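Long-range contacts in possible substrate binding protein of ABC transporter system (Rhodopseudomonas palustris, PDB 3N0X), which probably binds branched-chain amino acids or related small solutes as the substrate-binding component of an ABC transporter: residues A[86-94]-A[113-121]; A[255-266]-A[318-326]. All coordinates share one frame; numbering follows the deposited sequence.

How the interactions relate
Both contacts lie in one chain of periplasmic-binding-protein fold and follow each other in sequence, interaction 1 closing before interaction 2 opens. Their centres are about 26 Å apart and their nearest atoms about 6 Å, without touching. Interaction 1 packs helix 83-96 against the loop that leads into strand 119-121, an outermost strand of the six-stranded mixed sheet. Interaction 2 joins the start of helix 264-277 and the chain before it to the hairpin of strands 318-321 and 324-328, part of the antiparallel sheet. Phe120 meets Phe328 edge-to-face and Arg121 bonds through its backbone to His333 and Ala335, so strand 119-121 is tied to both the hairpin and strand 335-345.

Interaction 1. Residues A[86-94]-A[113-121]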
loop_
_atom_site.group_PDB
_atom_site.type_symbol
_atom_site.label_atom_id
_atom_site.label_comp_id
_atom_site.label_asym_id
_atom_site.label_seq_id
_atom_site.Cartn_x
_atom_site.Cartn_y
_atom_site.Cartn_z
ATOM N N ALA A 86 9.505 10.243 3.843
ATOM C CA ALA A 86 8.238 10.621 4.465
ATOM C C ALA A 86 8.384 10.762 5.981
ATOM O O ALA A 86 7.858 11.721 6.569
ATOM C CB ALA A 86 7.144 9.614 4.098
ATOM N N LEU A 87 9.102 9.836 6.612
ATOM C CA LEU A 87 9.311 9.909 8.069
ATOM C C LEU A 87 10.074 11.191 8.451
ATOM O O LEU A 87 9.720 11.874 9.434
ATOM C CB LEU A 87 10.058 8.666 8.547
ATOM C CG LEU A 87 9.213 7.429 8.710
ATOM C CD1 LEU A 87 10.078 6.125 8.555
ATOM C CD2 LEU A 87 8.401 7.516 10.070
ATOM N N ALA A 88 11.065 11.565 7.643
ATOM C CA ALA A 88 11.815 12.787 7.877
ATOM C C ALA A 88 10.946 14.023 7.736
ATOM O O ALA A 88 11.197 15.046 8.376
ATOM C CB ALA A 88 13.010 12.914 6.908
ATOM N N ASP A 89 9.940 13.928 6.878
ATOM C CA ASP A 89 9.062 15.056 6.603
ATOM C C ASP A 89 7.989 15.315 7.667
ATOM O O ASP A 89 7.443 16.407 7.708
ATOM C CB ASP A 89 8.340 14.863 5.271
ATOM C CG ASP A 89 9.243 14.933 4.086
ATOM O OD1 ASP A 89 10.392 15.406 4.219
ATOM O OD2 ASP A 89 8.804 14.417 3.018
ATOM N N LEU A 90 7.661 14.316 8.489
ATOM C CA LEU A 90 6.513 14.476 9.380
ATOM C C LEU A 90 6.648 15.715 10.303
ATOM O O LEU A 90 5.705 16.474 10.451
ATOM C CB LEU A 90 6.245 13.209 10.192
ATOM C CG LEU A 90 6.176 11.920 9.377
ATOM C CD1 LEU A 90 5.865 10.743 10.345
ATOM C CD2 LEU A 90 5.164 11.961 8.255
ATOM N N PRO A 91 7.840 15.941 10.905
ATOM C CA PRO A 91 7.978 17.108 11.788
ATOM C C PRO A 91 7.836 18.444 11.065
ATOM O O PRO A 91 7.501 19.451 11.699
ATOM C CB PRO A 91 9.411 16.957 12.364
ATOM C CG PRO A 91 9.739 15.571 12.158
ATOM C CD PRO A 91 9.008 15.061 10.994
ATOM N N VAL A 92 8.078 18.459 9.755
ATOM C CA VAL A 92 7.910 19.679 8.958
ATOM C C VAL A 92 6.438 20.098 8.881
ATOM O O VAL A 92 6.102 21.282 8.946
ATOM C CB VAL A 92 8.513 19.504 7.547
ATOM C CG1 VAL A 92 8.351 20.773 6.735
ATOM C CG2 VAL A 92 9.992 19.091 7.672
ATOM N N ALA A 93 5.560 19.112 8.745
ATOM C CA ALA A 93 4.138 19.391 8.780
ATOM C C ALA A 93 3.734 20.042 10.098
ATOM O O ALA A 93 3.039 21.054 10.117
ATOM C CB ALA A 93 3.320 18.100 8.536
ATOM N N GLU A 94 4.223 19.487 11.209
ATOM C CA GLU A 94 3.916 20.036 12.516
ATOM C C GLU A 94 4.501 21.441 12.666
ATOM O O GLU A 94 3.826 22.334 13.187
ATOM C CB GLU A 94 4.414 19.115 13.648
ATOM C CG GLU A 94 4.140 19.672 15.046
ATOM C CD GLU A 94 4.563 18.725 16.180
ATOM O OE1 GLU A 94 4.211 17.541 16.141
ATOM O OE2 GLU A 94 5.202 19.189 17.142
ATOM N N GLU A 113 4.547 5.409 16.095
ATOM C CA GLU A 113 5.457 6.063 17.025
ATOM C C GLU A 113 5.895 7.448 16.567
ATOM O O GLU A 113 6.195 8.304 17.398
ATOM C CB GLU A 113 6.720 5.187 17.210
ATOM C CG GLU A 113 6.464 3.852 17.927
ATOM N N LYS A 114 5.923 7.667 15.249
ATOM C CA LYS A 114 6.448 8.923 14.700
ATOM C C LYS A 114 5.351 9.852 14.198
ATOM O O LYS A 114 5.614 10.916 13.635
ATOM C CB LYS A 114 7.421 8.621 13.555
ATOM C CG LYS A 114 8.633 7.835 14.003
ATOM C CD LYS A 114 9.462 8.565 14.990
ATOM C CE LYS A 114 10.581 7.704 15.556
ATOM N NZ LYS A 114 11.276 8.439 16.664
ATOM N N TRP A 115 4.108 9.450 14.419
ATOM C CA TRP A 115 2.957 10.227 13.980
ATOM C C TRP A 115 2.803 11.562 14.731
ATOM O O TRP A 115 3.226 11.707 15.879
ATOM C CB TRP A 115 1.689 9.386 14.222
ATOM C CG TRP A 115 0.411 10.025 13.912
ATOM C CD1 TRP A 115 -0.202 10.075 12.701
ATOM C CD2 TRP A 115 -0.470 10.644 14.845
ATOM N NE1 TRP A 115 -1.412 10.723 12.821
ATOM C CE2 TRP A 115 -1.592 11.095 14.122
ATOM C CE3 TRP A 115 -0.392 10.923 16.215
ATOM C CZ2 TRP A 115 -2.648 11.763 14.730
ATOM C CZ3 TRP A 115 -1.447 11.614 16.821
ATOM C CH2 TRP A 115 -2.564 12.004 16.067
ATOM N N ASN A 116 2.201 12.520 14.051
ATOM C CA ASN A 116 1.661 13.717 14.701
ATOM C C ASN A 116 0.316 14.097 14.072
ATOM O O ASN A 116 -0.056 13.561 13.015
ATOM C CB ASN A 116 2.668 14.863 14.697
ATOM C CG ASN A 116 2.862 15.475 13.349
ATOM O OD1 ASN A 116 1.927 16.055 12.779
ATOM N ND2 ASN A 116 4.088 15.378 12.816
ATOM N N ARG A 117 -0.398 14.985 14.753
ATOM C CA ARG A 117 -1.773 15.332 14.402
ATOM C C ARG A 117 -1.982 15.907 12.996
ATOM O O ARG A 117 -3.100 15.928 12.507
ATOM C CB ARG A 117 -2.366 16.297 15.443
ATOM C CG ARG A 117 -1.713 17.661 15.445
ATOM C CD ARG A 117 -2.013 18.437 16.690
ATOM N NE ARG A 117 -3.442 18.729 16.788
ATOM C CZ ARG A 117 -4.041 19.766 16.219
ATOM N NH1 ARG A 117 -3.346 20.666 15.529
ATOM N NH2 ARG A 117 -5.357 19.920 16.340
ATOM N N TYR A 118 -0.923 16.401 12.372
ATOM C CA TYR A 118 -0.998 16.976 11.021
ATOM C C TYR A 118 -0.840 15.924 9.913
ATOM O O TYR A 118 -0.950 16.245 8.730
ATOM C CB TYR A 118 0.099 18.052 10.864
ATOM C CG TYR A 118 -0.144 19.218 11.827
ATOM C CD1 TYR A 118 -1.006 20.237 11.497
ATOM C CD2 TYR A 118 0.489 19.275 13.055
ATOM C CE1 TYR A 118 -1.274 21.278 12.361
ATOM C CE2 TYR A 118 0.221 20.306 13.933
ATOM C CZ TYR A 118 -0.661 21.319 13.589
ATOM O OH TYR A 118 -0.961 22.389 14.428
ATOM N N ILE A 119 -0.580 14.694 10.313
ATOM C CA ILE A 119 -0.328 13.580 9.397
ATOM C C ILE A 119 -1.589 12.735 9.188
ATOM O O ILE A 119 -2.198 12.242 10.144
ATOM C CB ILE A 119 0.829 12.668 9.925
ATOM C CG1 ILE A 119 2.074 13.471 10.281
ATOM C CG2 ILE A 119 1.149 11.522 8.903
ATOM C CD1 ILE A 119 2.561 14.421 9.213
ATOM N N PHE A 120 -1.974 12.596 7.914
ATOM C CA PHE A 120 -2.985 11.648 7.485
ATOM C C PHE A 120 -2.312 10.729 6.462
ATOM O O PHE A 120 -1.244 11.019 5.937
ATOM C CB PHE A 120 -4.203 12.329 6.878
ATOM C CG PHE A 120 -5.058 13.083 7.870
ATOM C CD1 PHE A 120 -4.645 14.333 8.373
ATOM C CD2 PHE A 120 -6.214 12.532 8.361
ATOM C CE1 PHE A 120 -5.436 15.006 9.288
ATOM C CE2 PHE A 120 -7.000 13.212 9.259
ATOM C CZ PHE A 120 -6.612 14.436 9.731
ATOM N N ARG A 121 -2.916 9.582 6.203
ATOM C CA ARG A 121 -2.331 8.655 5.227
ATOM C C ARG A 121 -3.402 7.972 4.415
ATOM O O ARG A 121 -4.231 7.262 4.970
ATOM C CB ARG A 121 -1.453 7.595 5.897
ATOM C CG ARG A 121 -0.955 6.570 4.859
ATOM C CD ARG A 121 0.324 5.921 5.160
ATOM N NE ARG A 121 0.381 5.285 6.475
ATOM C CZ ARG A 121 1.517 4.770 6.964
ATOM N NH1 ARG A 121 2.593 4.795 6.240
ATOM N NH2 ARG A 121 1.572 4.261 8.193
#
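Residues 86-94 of helix 83-96 pack against a loop with a type I beta turn, Asn116 to Ile119, leading into strand 119-121; the CA atoms of Leu90 and Ile119 lie 6.9 Å apart. Asn116 ND2 reaches Leu90 O at 3.1 Å with an N-H...O angle of 150°, the acceptor in the amide plane but the donor above the carbonyl plane. OD1 closes an Asx turn by accepting from Tyr118 N at 2.9 Å, so both ends of the amide are held; CG lies between the backbone N and the carbonyl carbon (chi1 72°), which turns it toward both partners. Next to this bond, Leu90 CD2 meets Ile119 CD1 at 3.7 Å, the side chains crossing at about a right angle, and Ala93 CB touches the same CD1. Leu87 CD2 touches Lys114 CB at 3.8 Å. Tyr118 CD2 lies 3.6 Å from Glu94 CA, with Ala93 O over one ring face. An alanine in place of Asn116 would probably leave Leu90 O without this donor and Tyr118 N without its acceptor. The chemistry implies an apolar patch of Leu90, Ala93 and Ile119, edged by Lys114 and Glu94 and fastened by one amide beside the Pro91 kink.

Interaction 2. Residues A[255-266]-A[318-326]; sequences YYYYDIPKNPIN and EFDTPKGKM
The beta turn of a hairpin, type I from Thr321 to Gly324, meets the capped start of helix 264-277. Asn263 is the N-cap: its OD1 accepts from Asn266 N at 2.8 Å, nearly straight at 177°. Its ND2 gives a second bond, 3.0 Å to Pro322 O at 179°; the acceptor lies in the amide plane, although the donor stands well above the carbonyl plane of Pro322. With CG set between backbone N and carbonyl carbon (chi1 63°), one amide serves both the helix and the turn. Ile265 lays CG2 4.0 Å from Pro322 CG, and Asn266 OD1 comes 3.6 Å from Pro322 CB. That same OD1 accepts from Tyr256 OH at 2.7 Å on a lone pair, while ND2 donates to Tyr258 O and Pro261 O, so all of the amide's polar atoms are engaged. Lys323 bends at chi3, its CD over one face of the Tyr255 ring, and NZ reaches Tyr255 O at 2.9 Å, in the carbonyl plane; NZ also bonds Ser338 O and Gln337 OE1 of strand 335-345. Thr321 OG1 accepts from Lys323 N, an ST turn. Helix 283-302 packs Phe289 against Ile265 and Pro322, and Leu269 of helix 264-277 also touches Pro322, so the hairpin tip is buried between two helices and strand 335-345.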
loop_
_atom_site.group_PDB
_atom_site.type_symbol
_atom_site.label_atom_id
_atom_site.label_comp_id
_atom_site.label_asym_id
_atom_site.label_seq_id
_atom_site.Cartn_x
_atom_site.Cartn_y
_atom_site.Cartn_z
ATOM N N TYR A 255 -2.939 -4.882 -2.294
ATOM C CA TYR A 255 -3.483 -3.531 -2.160
ATOM C C TYR A 255 -4.370 -3.159 -3.361
ATOM O O TYR A 255 -5.348 -2.431 -3.224
ATOM C CB TYR A 255 -2.280 -2.552 -2.061
ATOM C CG TYR A 255 -2.573 -1.075 -2.317
ATOM C CD1 TYR A 255 -3.253 -0.275 -1.394
ATOM C CD2 TYR A 255 -2.125 -0.483 -3.457
ATOM C CE1 TYR A 255 -3.485 1.078 -1.638
ATOM C CE2 TYR A 255 -2.410 0.838 -3.735
ATOM C CZ TYR A 255 -3.049 1.630 -2.806
ATOM O OH TYR A 255 -3.268 2.968 -3.073
ATOM N N TYR A 256 -3.989 -3.613 -4.543
ATOM C CA TYR A 256 -4.645 -3.226 -5.780
ATOM C C TYR A 256 -4.247 -4.145 -6.931
ATOM O O TYR A 256 -3.134 -4.652 -6.982
ATOM C CB TYR A 256 -4.279 -1.785 -6.159
ATOM C CG TYR A 256 -5.024 -1.208 -7.373
ATOM C CD1 TYR A 256 -6.349 -0.754 -7.282
ATOM C CD2 TYR A 256 -4.379 -1.077 -8.600
ATOM C CE1 TYR A 256 -6.985 -0.206 -8.395
ATOM C CE2 TYR A 256 -5.000 -0.538 -9.697
ATOM C CZ TYR A 256 -6.331 -0.131 -9.591
ATOM O OH TYR A 256 -6.924 0.407 -10.714
ATOM N N TYR A 257 -5.187 -4.358 -7.846
ATOM C CA TYR A 257 -4.924 -4.917 -9.188
ATOM C C TYR A 257 -6.015 -4.296 -10.040
ATOM O O TYR A 257 -7.171 -4.332 -9.651
ATOM C CB TYR A 257 -4.935 -6.452 -9.211
ATOM C CG TYR A 257 -4.682 -7.011 -10.580
ATOM C CD1 TYR A 257 -3.400 -7.053 -11.088
ATOM C CD2 TYR A 257 -5.713 -7.462 -11.373
ATOM C CE1 TYR A 257 -3.153 -7.550 -12.359
ATOM C CE2 TYR A 257 -5.493 -7.975 -12.624
ATOM C CZ TYR A 257 -4.220 -8.003 -13.123
ATOM O OH TYR A 257 -4.024 -8.475 -14.400
ATOM N N TYR A 258 -5.645 -3.717 -11.174
ATOM C CA TYR A 258 -6.571 -2.887 -11.944
ATOM C C TYR A 258 -7.919 -3.535 -12.246
ATOM O O TYR A 258 -8.937 -2.853 -12.248
ATOM C CB TYR A 258 -5.924 -2.379 -13.241
ATOM C CG TYR A 258 -5.522 -3.439 -14.247
ATOM C CD1 TYR A 258 -4.314 -4.117 -14.131
ATOM C CD2 TYR A 258 -6.334 -3.729 -15.330
ATOM C CE1 TYR A 258 -3.934 -5.089 -15.075
ATOM C CE2 TYR A 258 -5.965 -4.692 -16.277
ATOM C CZ TYR A 258 -4.767 -5.370 -16.141
ATOM O OH TYR A 258 -4.422 -6.351 -17.078
ATOM N N ASP A 259 -7.921 -4.837 -12.535
ATOM C CA ASP A 259 -9.140 -5.486 -13.016
ATOM C C ASP A 259 -9.989 -6.011 -11.883
ATOM O O ASP A 259 -11.057 -6.553 -12.129
ATOM C CB ASP A 259 -8.815 -6.624 -14.005
ATOM C CG ASP A 259 -9.994 -6.972 -14.943
ATOM O OD1 ASP A 259 -10.648 -6.047 -15.451
ATOM O OD2 ASP A 259 -10.229 -8.178 -15.209
ATOM N N ILE A 260 -9.553 -5.847 -10.620
ATOM C CA ILE A 260 -10.381 -6.334 -9.515
ATOM C C ILE A 260 -11.527 -5.402 -9.063
ATOM O O ILE A 260 -12.690 -5.815 -9.042
ATOM C CB ILE A 260 -9.545 -6.828 -8.309
ATOM C CG1 ILE A 260 -8.797 -8.120 -8.685
ATOM C CG2 ILE A 260 -10.406 -7.092 -7.079
ATOM C CD1 ILE A 260 -7.946 -8.681 -7.548
ATOM N N PRO A 261 -11.240 -4.135 -8.710
ATOM C CA PRO A 261 -12.343 -3.343 -8.158
ATOM C C PRO A 261 -13.336 -2.948 -9.239
ATOM O O PRO A 261 -12.939 -2.485 -10.324
ATOM C CB PRO A 261 -11.661 -2.087 -7.604
ATOM C CG PRO A 261 -10.173 -2.500 -7.462
ATOM C CD PRO A 261 -9.955 -3.423 -8.607
ATOM N N LYS A 262 -14.618 -3.158 -8.922
ATOM C CA LYS A 262 -15.723 -2.854 -9.806
ATOM C C LYS A 262 -16.553 -1.749 -9.166
ATOM O O LYS A 262 -17.380 -1.950 -8.249
ATOM C CB LYS A 262 -16.563 -4.114 -10.073
ATOM C CG LYS A 262 -15.799 -5.283 -10.627
ATOM C CD LYS A 262 -15.103 -4.977 -11.904
ATOM C CE LYS A 262 -14.288 -6.145 -12.403
ATOM N NZ LYS A 262 -13.466 -5.794 -13.594
ATOM N N ASN A 263 -16.248 -0.539 -9.585
ATOM C CA ASN A 263 -16.941 0.628 -9.123
ATOM C C ASN A 263 -16.720 1.715 -10.188
ATOM O O ASN A 263 -15.821 1.587 -11.008
ATOM C CB ASN A 263 -16.471 1.055 -7.739
ATOM C CG ASN A 263 -15.003 1.458 -7.717
ATOM O OD1 ASN A 263 -14.624 2.490 -8.298
ATOM N ND2 ASN A 263 -14.183 0.640 -7.083
ATOM N N PRO A 264 -17.563 2.751 -10.195
ATOM C CA PRO A 264 -17.520 3.741 -11.259
ATOM C C PRO A 264 -16.186 4.474 -11.368
ATOM O O PRO A 264 -15.802 4.870 -12.447
ATOM C CB PRO A 264 -18.638 4.711 -10.874
ATOM C CG PRO A 264 -19.626 3.869 -10.162
ATOM C CD PRO A 264 -18.783 2.884 -9.379
ATOM N N ILE A 265 -15.525 4.676 -10.240
ATOM C CA ILE A 265 -14.285 5.406 -10.238
ATOM C C ILE A 265 -13.230 4.564 -10.897
ATOM O O ILE A 265 -12.524 5.055 -11.777
ATOM C CB ILE A 265 -13.865 5.796 -8.819
ATOM C CG1 ILE A 265 -14.939 6.724 -8.225
ATOM C CG2 ILE A 265 -12.534 6.460 -8.857
ATOM C CD1 ILE A 265 -14.472 7.505 -6.969
ATOM N N ASN A 266 -13.053 3.338 -10.432
ATOM C CA ASN A 266 -12.046 2.472 -11.038
ATOM C C ASN A 266 -12.328 2.185 -12.519
ATOM O O ASN A 266 -11.417 2.074 -13.329
ATOM C CB ASN A 266 -11.833 1.163 -10.278
ATOM C CG ASN A 266 -10.505 0.528 -10.628
ATOM O OD1 ASN A 266 -9.460 1.204 -10.566
ATOM N ND2 ASN A 266 -10.533 -0.762 -10.986
ATOM N N GLU A 318 -15.173 9.649 5.528
ATOM C CA GLU A 318 -15.252 8.704 4.403
ATOM C C GLU A 318 -15.011 9.421 3.084
ATOM O O GLU A 318 -15.367 10.600 2.926
ATOM C CB GLU A 318 -16.623 8.042 4.367
ATOM C CG GLU A 318 -16.967 7.281 5.622
ATOM C CD GLU A 318 -18.235 6.407 5.501
ATOM O OE1 GLU A 318 -18.983 6.546 4.501
ATOM O OE2 GLU A 318 -18.466 5.585 6.427
ATOM N N PHE A 319 -14.347 8.740 2.138
ATOM C CA PHE A 319 -14.206 9.271 0.823
ATOM C C PHE A 319 -14.145 8.141 -0.204
ATOM O O PHE A 319 -13.757 7.021 0.138
ATOM C CB PHE A 319 -12.969 10.195 0.722
ATOM C CG PHE A 319 -11.664 9.570 1.157
ATOM C CD1 PHE A 319 -11.377 9.385 2.505
ATOM C CD2 PHE A 319 -10.695 9.215 0.219
ATOM C CE1 PHE A 319 -10.201 8.848 2.918
ATOM C CE2 PHE A 319 -9.513 8.644 0.605
ATOM C CZ PHE A 319 -9.243 8.428 1.969
ATOM N N ASP A 320 -14.512 8.462 -1.433
ATOM C CA ASP A 320 -14.605 7.480 -2.509
ATOM C C ASP A 320 -13.294 7.462 -3.286
ATOM O O ASP A 320 -12.636 8.499 -3.496
ATOM C CB ASP A 320 -15.759 7.832 -3.454
ATOM C CG ASP A 320 -17.099 7.775 -2.790
ATOM O OD1 ASP A 320 -17.330 6.834 -1.988
ATOM O OD2 ASP A 320 -17.915 8.669 -3.120
ATOM N N THR A 321 -12.885 6.252 -3.681
ATOM C CA THR A 321 -11.603 6.055 -4.347
ATOM C C THR A 321 -11.741 4.952 -5.418
ATOM O O THR A 321 -12.792 4.297 -5.508
ATOM C CB THR A 321 -10.510 5.601 -3.345
ATOM O OG1 THR A 321 -10.733 4.241 -3.012
ATOM C CG2 THR A 321 -10.479 6.453 -2.063
ATOM N N PRO A 322 -10.669 4.694 -6.197
ATOM C CA PRO A 322 -10.758 3.538 -7.088
ATOM C C PRO A 322 -10.918 2.201 -6.386
ATOM O O PRO A 322 -11.237 1.202 -7.031
ATOM C CB PRO A 322 -9.398 3.547 -7.841
ATOM C CG PRO A 322 -8.969 5.005 -7.784
ATOM C CD PRO A 322 -9.444 5.479 -6.452
ATOM N N LYS A 323 -10.639 2.165 -5.082
ATOM C CA LYS A 323 -10.834 0.984 -4.274
ATOM C C LYS A 323 -12.151 1.007 -3.490
ATOM O O LYS A 323 -12.334 0.258 -2.506
ATOM C CB LYS A 323 -9.667 0.818 -3.296
ATOM C CG LYS A 323 -8.303 0.568 -3.917
ATOM C CD LYS A 323 -7.186 0.384 -2.885
ATOM C CE LYS A 323 -7.587 -0.558 -1.811
ATOM N NZ LYS A 323 -6.470 -1.045 -0.962
ATOM N N GLY A 324 -13.070 1.874 -3.899
ATOM C CA GLY A 324 -14.315 2.072 -3.203
ATOM C C GLY A 324 -14.073 2.956 -1.992
ATOM O O GLY A 324 -13.182 3.819 -1.992
ATOM N N LYS A 325 -14.823 2.704 -0.945
ATOM C CA LYS A 325 -14.823 3.569 0.225
ATOM C C LYS A 325 -13.541 3.440 1.037
ATOM O O LYS A 325 -13.127 2.334 1.356
ATOM C CB LYS A 325 -16.001 3.211 1.127
ATOM C CG LYS A 325 -16.159 4.155 2.318
HETATM N N MSE A 326 -12.958 4.571 1.402
HETATM C CA MSE A 326 -11.887 4.629 2.412
HETATM C C MSE A 326 -12.397 5.519 3.556
HETATM O O MSE A 326 -13.295 6.310 3.356
HETATM C CB MSE A 326 -10.587 5.164 1.848
HETATM C CG MSE A 326 -9.909 4.242 0.868
HETATM SE SE MSE A 326 -8.132 4.809 0.563
HETATM C CE MSE A 326 -7.734 3.623 -0.842
#